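Local atomic coordinates of mosquitocidal toxin (Bacillus sphaericus, PDB entry 2CB4), a protein that acts as a mosquito-killing toxin whose catalytic domain, the part described here, probably transfers ADP-ribose from NAD+ to target proteins. Residues T30-M33 and D34-S37; N87-L91 and N92-P96; P105-D108 and T109-L112. The protein carries 1 engineered substitution. One frame throughout, in Å; residues are numbered along the deposited sequence.

All three contacts are local turns at the ends of helices, and all three meet other subunits. Contacts 1 and 3 are the closer pair in kind: in each a beta turn leads into a helix, 36-44 or 111-117, with centres about 20 and 19 Å from the chain centre. Between subunits, W31 and D34 of one copy meet E107 and H110 of another. Contact 1 relies on apolar side chains round its turn, whereas contact 3 sets a carboxylate beside a histidine. Contact 2 closes the end of helix 86-92 nearer the chain centre, at about 12 Å, and sends an aromatic ring towards the large sheet. Helix 36-44 joins the outer two, since T109 of contact 3 packs on it.

Contact 1 (T30-M33 and D34-S37); sequences TWLM and DMSS
L32 and M35 meet through both backbone and side chain. The amide N of M35 donates to L32 O at 3.0 Å, closing a type I beta turn whose middle residues are M33 and D34; the donor stands well above the carbonyl plane and not on a lone pair. M33 N also bonds to T30 O, one overlapping turn earlier; residues 30-33 have helical backbone angles without the regular bonds of a helix.

The compact side belongs to W31, L32 and M35. M35, a selenomethionine, lays its chain across the leucine, with SE 4.1 Å from L32 CD2 and CG 3.4 Å from L32 O. Its last torsion is bent (chi3 43°), which swings the methyl back towards W31: CE sits against W31 O at 3.3 Å and at the edge of the indole, 4.3 Å from W31 CE3. A long, flexible, unbranched chain suits this place because it can follow two neighbours at once, and Q101 and L103 pack on it as well. M33 is buried too, turned away from the turn and covered by N113 of a second subunit.

The open side is that of D34. Its charged carboxylate is at home there, turned back towards the preceding peptide with OD1 3.7 Å from M33 C; H110 of the second subunit packs against it. S36 is anchored through OG to W23 NE1. M35, at the N-cap, has no side-chain oxygen to offer the helix. The whole is a type I turn delivering the chain into the first turn of helix 36-44.

Contact 2 (N87-L91 and N92-P96); sequences NDIFL and NGFIP
The backbone keeps the helical i to i-4 pattern across the join, with N92 N bonded to D88 O at 2.8 Å and G93 N to I89 O at 2.7 Å, before G93 leaves it with positive phi (78°). G93 is thus the C' residue, the first past the helix; glycine suits the place because a positive phi costs it little. D88 O is gripped twice, since L91 N also donates to it.

On the outer side, D88 has CG anti to its backbone N (chi1 -179°), which carries the carboxylate along the helix to N92. There ND2 of N92 reaches D88 OD1 on its anti side at 3.0 Å; the amide and carboxylate planes stand 80° apart. A short acid and a short amide one helical turn apart fit this link well.

The inner side is apolar. F94, just past the helix, packs on I192 and edge-to-face with Y154; I89 and F90 of the helix also touch I192, on strand 192-199 of this ADP-ribosyltransferase domain. I89 meets the F94 ring over one face with its beta-branched methyl in a CH-pi contact: CG2 is 3.8 Å from the ring centroid, displaced toward the rim, and only 3.5 Å from F94 CZ.

Contact 3 (P105-D108 and T109-L112); sequences PVED and THLL
E107 O receives the backbone N of H110 at 3.0 Å, the shortest sound polar bond between the two halves, and this closes a type I beta turn with D108 and T109 at its middle positions. The donor sits above the carbonyl plane, 69° out of it, and not on a lone pair. The turn precedes helix 111-117, with H110 at the N-cap.

Beyond the turn bond, E107 and H110 lie side by side and point the same way. The glutamate chain is folded at chi2 (-59°), which brings its carboxylate up beside the imidazole with the two planes 46° apart. A flexible acid suits the place, because it can lie along the histidine and still reach the helix: OE1 is bonded to N113 ND2 of helix 111-117, its strongest partner. H110 CB also rests 3.5 Å from E107 O, so the histidine touches both the backbone and the side-chain end of the glutamate. This flank faces a third subunit, whose W31 packs on E107.

T109 turns the other way and is buried against L39 and L42 of helix 36-44, a good place for a small branched residue. D108 is tied down through its backbone to I122, and its side chain touches V98 and N102. H110 is then the centre of an inverse gamma turn, marked by a weak bond of 2.8 Å from L111 N to T109 O.

Contact 1 (T30-M33 and D34-S37)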
# COMPACT_ATOMS: atom_id res chain seq x y z
N THR A 30 -23.42 17.78 -10.46
CA THR A 30 -24.74 17.52 -11.06
C THR A 30 -25.73 16.70 -10.24
O THR A 30 -26.93 16.84 -10.40
CB THR A 30 -24.60 16.92 -12.47
OG1 THR A 30 -23.83 15.71 -12.38
CG2 THR A 30 -23.89 17.91 -13.41
N TRP A 31 -25.21 15.86 -9.37
CA TRP A 31 -26.07 15.05 -8.52
C TRP A 31 -26.89 15.90 -7.55
O TRP A 31 -27.89 15.43 -7.02
CB TRP A 31 -25.26 13.99 -7.78
CG TRP A 31 -23.98 14.50 -7.19
CD1 TRP A 31 -22.73 14.47 -7.78
CD2 TRP A 31 -23.80 15.08 -5.89
NE1 TRP A 31 -21.80 15.01 -6.91
CE2 TRP A 31 -22.43 15.40 -5.76
CE3 TRP A 31 -24.67 15.38 -4.84
CZ2 TRP A 31 -21.91 15.98 -4.62
CZ3 TRP A 31 -24.15 15.98 -3.70
CH2 TRP A 31 -22.79 16.27 -3.60
N LEU A 32 -26.48 17.14 -7.33
CA LEU A 32 -27.22 18.04 -6.43
C LEU A 32 -28.52 18.50 -7.07
O LEU A 32 -29.48 18.80 -6.38
CB LEU A 32 -26.40 19.30 -6.17
CG LEU A 32 -25.35 19.29 -5.07
CD1 LEU A 32 -24.88 20.71 -4.91
CD2 LEU A 32 -25.96 18.75 -3.78
N MSE A 33 -28.51 18.64 -8.40
CA MSE A 33 -29.68 19.15 -9.13
C MSE A 33 -31.01 18.43 -8.92
O MSE A 33 -32.09 19.03 -9.08
CB MSE A 33 -29.38 19.42 -10.60
CG MSE A 33 -28.10 20.17 -10.94
SE MSE A 33 -28.07 20.59 -12.80
CE MSE A 33 -28.26 18.88 -13.51
N ASP A 34 -30.96 17.15 -8.59
CA ASP A 34 -32.18 16.38 -8.37
C ASP A 34 -32.57 16.31 -6.89
O ASP A 34 -33.55 15.64 -6.52
CB ASP A 34 -32.00 14.96 -8.91
CG ASP A 34 -32.39 14.83 -10.38
OD1 ASP A 34 -32.53 15.87 -11.07
OD2 ASP A 34 -32.59 13.68 -10.81
N MSE A 35 -31.80 16.99 -6.04
CA MSE A 35 -32.04 16.98 -4.62
C MSE A 35 -32.23 18.40 -4.13
O MSE A 35 -31.83 18.76 -3.04
CB MSE A 35 -30.92 16.17 -3.98
CG MSE A 35 -29.70 16.90 -3.51
SE MSE A 35 -28.47 15.69 -2.67
CE MSE A 35 -28.73 14.38 -4.00
N SER A 36 -32.88 19.20 -4.96
CA SER A 36 -33.15 20.60 -4.68
C SER A 36 -33.79 20.90 -3.33
O SER A 36 -33.29 21.71 -2.55
CB SER A 36 -33.97 21.22 -5.82
OG SER A 36 -34.42 22.53 -5.46
N SER A 37 -34.92 20.25 -3.06
CA SER A 37 -35.65 20.48 -1.81
C SER A 37 -34.86 20.01 -0.61
O SER A 37 -34.79 20.70 0.41
CB SER A 37 -37.02 19.80 -1.86
OG SER A 37 -37.93 20.65 -2.54

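Contact 2 (N87-L91 and N92-P96)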
# COMPACT_ATOMS: atom_id res chain seq x y z
N ASN A 87 -7.18 26.72 -19.53
CA ASN A 87 -7.02 25.28 -19.83
C ASN A 87 -7.61 24.40 -18.74
O ASN A 87 -7.95 23.25 -18.97
CB ASN A 87 -5.58 24.88 -20.16
CG ASN A 87 -5.18 25.29 -21.54
OD1 ASN A 87 -5.98 25.86 -22.29
ND2 ASN A 87 -3.95 25.01 -21.90
N ASP A 88 -7.74 24.98 -17.55
CA ASP A 88 -8.38 24.31 -16.43
C ASP A 88 -9.91 24.71 -16.41
O ASP A 88 -10.78 23.90 -16.64
CB ASP A 88 -7.68 24.73 -15.12
CG ASP A 88 -8.28 24.04 -13.89
OD1 ASP A 88 -9.27 23.29 -14.04
OD2 ASP A 88 -7.75 24.21 -12.78
N ILE A 89 -10.19 26.00 -16.17
CA ILE A 89 -11.55 26.53 -16.06
C ILE A 89 -12.51 26.34 -17.24
O ILE A 89 -13.68 25.95 -17.02
CB ILE A 89 -11.54 28.02 -15.55
CG1 ILE A 89 -10.69 28.15 -14.25
CG2 ILE A 89 -13.00 28.54 -15.38
CD1 ILE A 89 -11.10 27.16 -13.13
N PHE A 90 -12.06 26.60 -18.47
CA PHE A 90 -12.93 26.44 -19.65
C PHE A 90 -13.17 24.96 -19.93
O PHE A 90 -14.05 24.60 -20.72
CB PHE A 90 -12.36 27.10 -20.91
CG PHE A 90 -12.48 28.61 -20.92
CD1 PHE A 90 -13.14 29.28 -19.93
CD2 PHE A 90 -11.89 29.35 -21.94
CE1 PHE A 90 -13.22 30.67 -19.94
CE2 PHE A 90 -11.98 30.74 -21.94
CZ PHE A 90 -12.65 31.39 -20.95
N LEU A 91 -12.37 24.10 -19.31
CA LEU A 91 -12.53 22.67 -19.51
C LEU A 91 -13.41 22.06 -18.41
O LEU A 91 -14.28 21.25 -18.68
CB LEU A 91 -11.17 21.99 -19.50
CG LEU A 91 -11.21 20.44 -19.58
CD1 LEU A 91 -11.75 19.95 -20.92
CD2 LEU A 91 -9.85 19.80 -19.30
N ASN A 92 -13.15 22.45 -17.16
CA ASN A 92 -13.84 21.89 -16.00
C ASN A 92 -14.90 22.74 -15.32
O ASN A 92 -15.66 22.23 -14.53
CB ASN A 92 -12.76 21.58 -14.92
CG ASN A 92 -11.76 20.56 -15.37
OD1 ASN A 92 -12.12 19.45 -15.74
ND2 ASN A 92 -10.50 20.94 -15.38
N GLY A 93 -14.90 24.04 -15.59
CA GLY A 93 -15.81 24.98 -14.97
C GLY A 93 -15.29 25.29 -13.56
O GLY A 93 -14.11 25.06 -13.24
N PHE A 94 -16.17 25.78 -12.72
CA PHE A 94 -15.80 26.05 -11.33
C PHE A 94 -16.38 24.96 -10.46
O PHE A 94 -17.58 24.95 -10.18
CB PHE A 94 -16.30 27.42 -10.90
CG PHE A 94 -15.60 28.55 -11.60
CD1 PHE A 94 -14.23 28.77 -11.38
CD2 PHE A 94 -16.29 29.37 -12.49
CE1 PHE A 94 -13.57 29.83 -12.03
CE2 PHE A 94 -15.63 30.41 -13.15
CZ PHE A 94 -14.27 30.64 -12.92
N ILE A 95 -15.52 24.03 -10.06
CA ILE A 95 -15.89 22.91 -9.21
C ILE A 95 -15.59 23.35 -7.78
O ILE A 95 -14.58 24.01 -7.53
CB ILE A 95 -15.06 21.64 -9.60
CG1 ILE A 95 -15.33 21.27 -11.07
CG2 ILE A 95 -15.36 20.45 -8.66
CD1 ILE A 95 -14.40 20.13 -11.59
N PRO A 96 -16.50 23.07 -6.85
CA PRO A 96 -16.31 23.51 -5.46
C PRO A 96 -15.17 22.79 -4.74
O PRO A 96 -14.74 21.71 -5.15
CB PRO A 96 -17.66 23.17 -4.79
CG PRO A 96 -18.58 22.85 -5.87
CD PRO A 96 -17.80 22.39 -7.04

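Contact 3 (P105-D108 and T109-L112)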
# COMPACT_ATOMS: atom_id res chain seq x y z
N PRO A 105 -25.38 17.54 8.27
CA PRO A 105 -25.29 18.98 8.56
C PRO A 105 -23.84 19.44 8.81
O PRO A 105 -23.60 20.44 9.51
CB PRO A 105 -26.16 19.15 9.83
CG PRO A 105 -26.09 17.79 10.53
CD PRO A 105 -25.78 16.74 9.46
N VAL A 106 -22.89 18.73 8.20
CA VAL A 106 -21.47 19.05 8.30
C VAL A 106 -21.27 20.48 7.75
O VAL A 106 -22.23 21.15 7.33
CB VAL A 106 -20.61 18.05 7.47
CG1 VAL A 106 -20.61 16.69 8.13
CG2 VAL A 106 -21.16 17.92 6.05
N GLU A 107 -20.03 20.93 7.74
CA GLU A 107 -19.71 22.25 7.23
C GLU A 107 -19.91 22.41 5.71
O GLU A 107 -20.00 23.53 5.22
CB GLU A 107 -18.27 22.63 7.60
CG GLU A 107 -18.04 22.85 9.10
CD GLU A 107 -18.92 23.94 9.69
OE1 GLU A 107 -18.70 25.11 9.32
OE2 GLU A 107 -19.81 23.61 10.51
N ASP A 108 -19.95 21.29 4.99
CA ASP A 108 -20.10 21.29 3.53
C ASP A 108 -21.18 22.21 3.00
O ASP A 108 -21.01 22.86 1.97
CB ASP A 108 -20.37 19.88 3.00
CG ASP A 108 -19.25 18.89 3.33
OD1 ASP A 108 -18.27 19.28 4.00
OD2 ASP A 108 -19.36 17.71 2.91
N THR A 109 -22.31 22.23 3.70
CA THR A 109 -23.47 23.04 3.30
C THR A 109 -23.72 24.22 4.20
O THR A 109 -24.69 24.93 4.04
CB THR A 109 -24.78 22.19 3.24
OG1 THR A 109 -24.96 21.49 4.48
CG2 THR A 109 -24.68 21.17 2.12
N HIS A 110 -22.81 24.45 5.14
CA HIS A 110 -22.95 25.56 6.06
C HIS A 110 -22.66 26.91 5.40
O HIS A 110 -21.54 27.43 5.46
CB HIS A 110 -22.14 25.35 7.33
CG HIS A 110 -22.57 26.23 8.45
ND1 HIS A 110 -22.52 25.84 9.78
CD2 HIS A 110 -23.08 27.49 8.45
CE1 HIS A 110 -22.97 26.83 10.55
NE2 HIS A 110 -23.32 27.84 9.76
N LEU A 111 -23.70 27.47 4.80
CA LEU A 111 -23.61 28.74 4.09
C LEU A 111 -23.05 29.93 4.82
O LEU A 111 -22.22 30.66 4.27
CB LEU A 111 -24.94 29.07 3.41
CG LEU A 111 -24.94 30.33 2.52
CD1 LEU A 111 -23.91 30.20 1.41
CD2 LEU A 111 -26.33 30.55 1.95
N LEU A 112 -23.51 30.18 6.04
CA LEU A 112 -23.03 31.34 6.81
C LEU A 112 -21.56 31.20 7.21
O LEU A 112 -20.83 32.18 7.19
CB LEU A 112 -23.90 31.60 8.05
CG LEU A 112 -25.16 32.43 7.75
CD1 LEU A 112 -26.08 32.43 8.97
CD2 LEU A 112 -24.84 33.86 7.30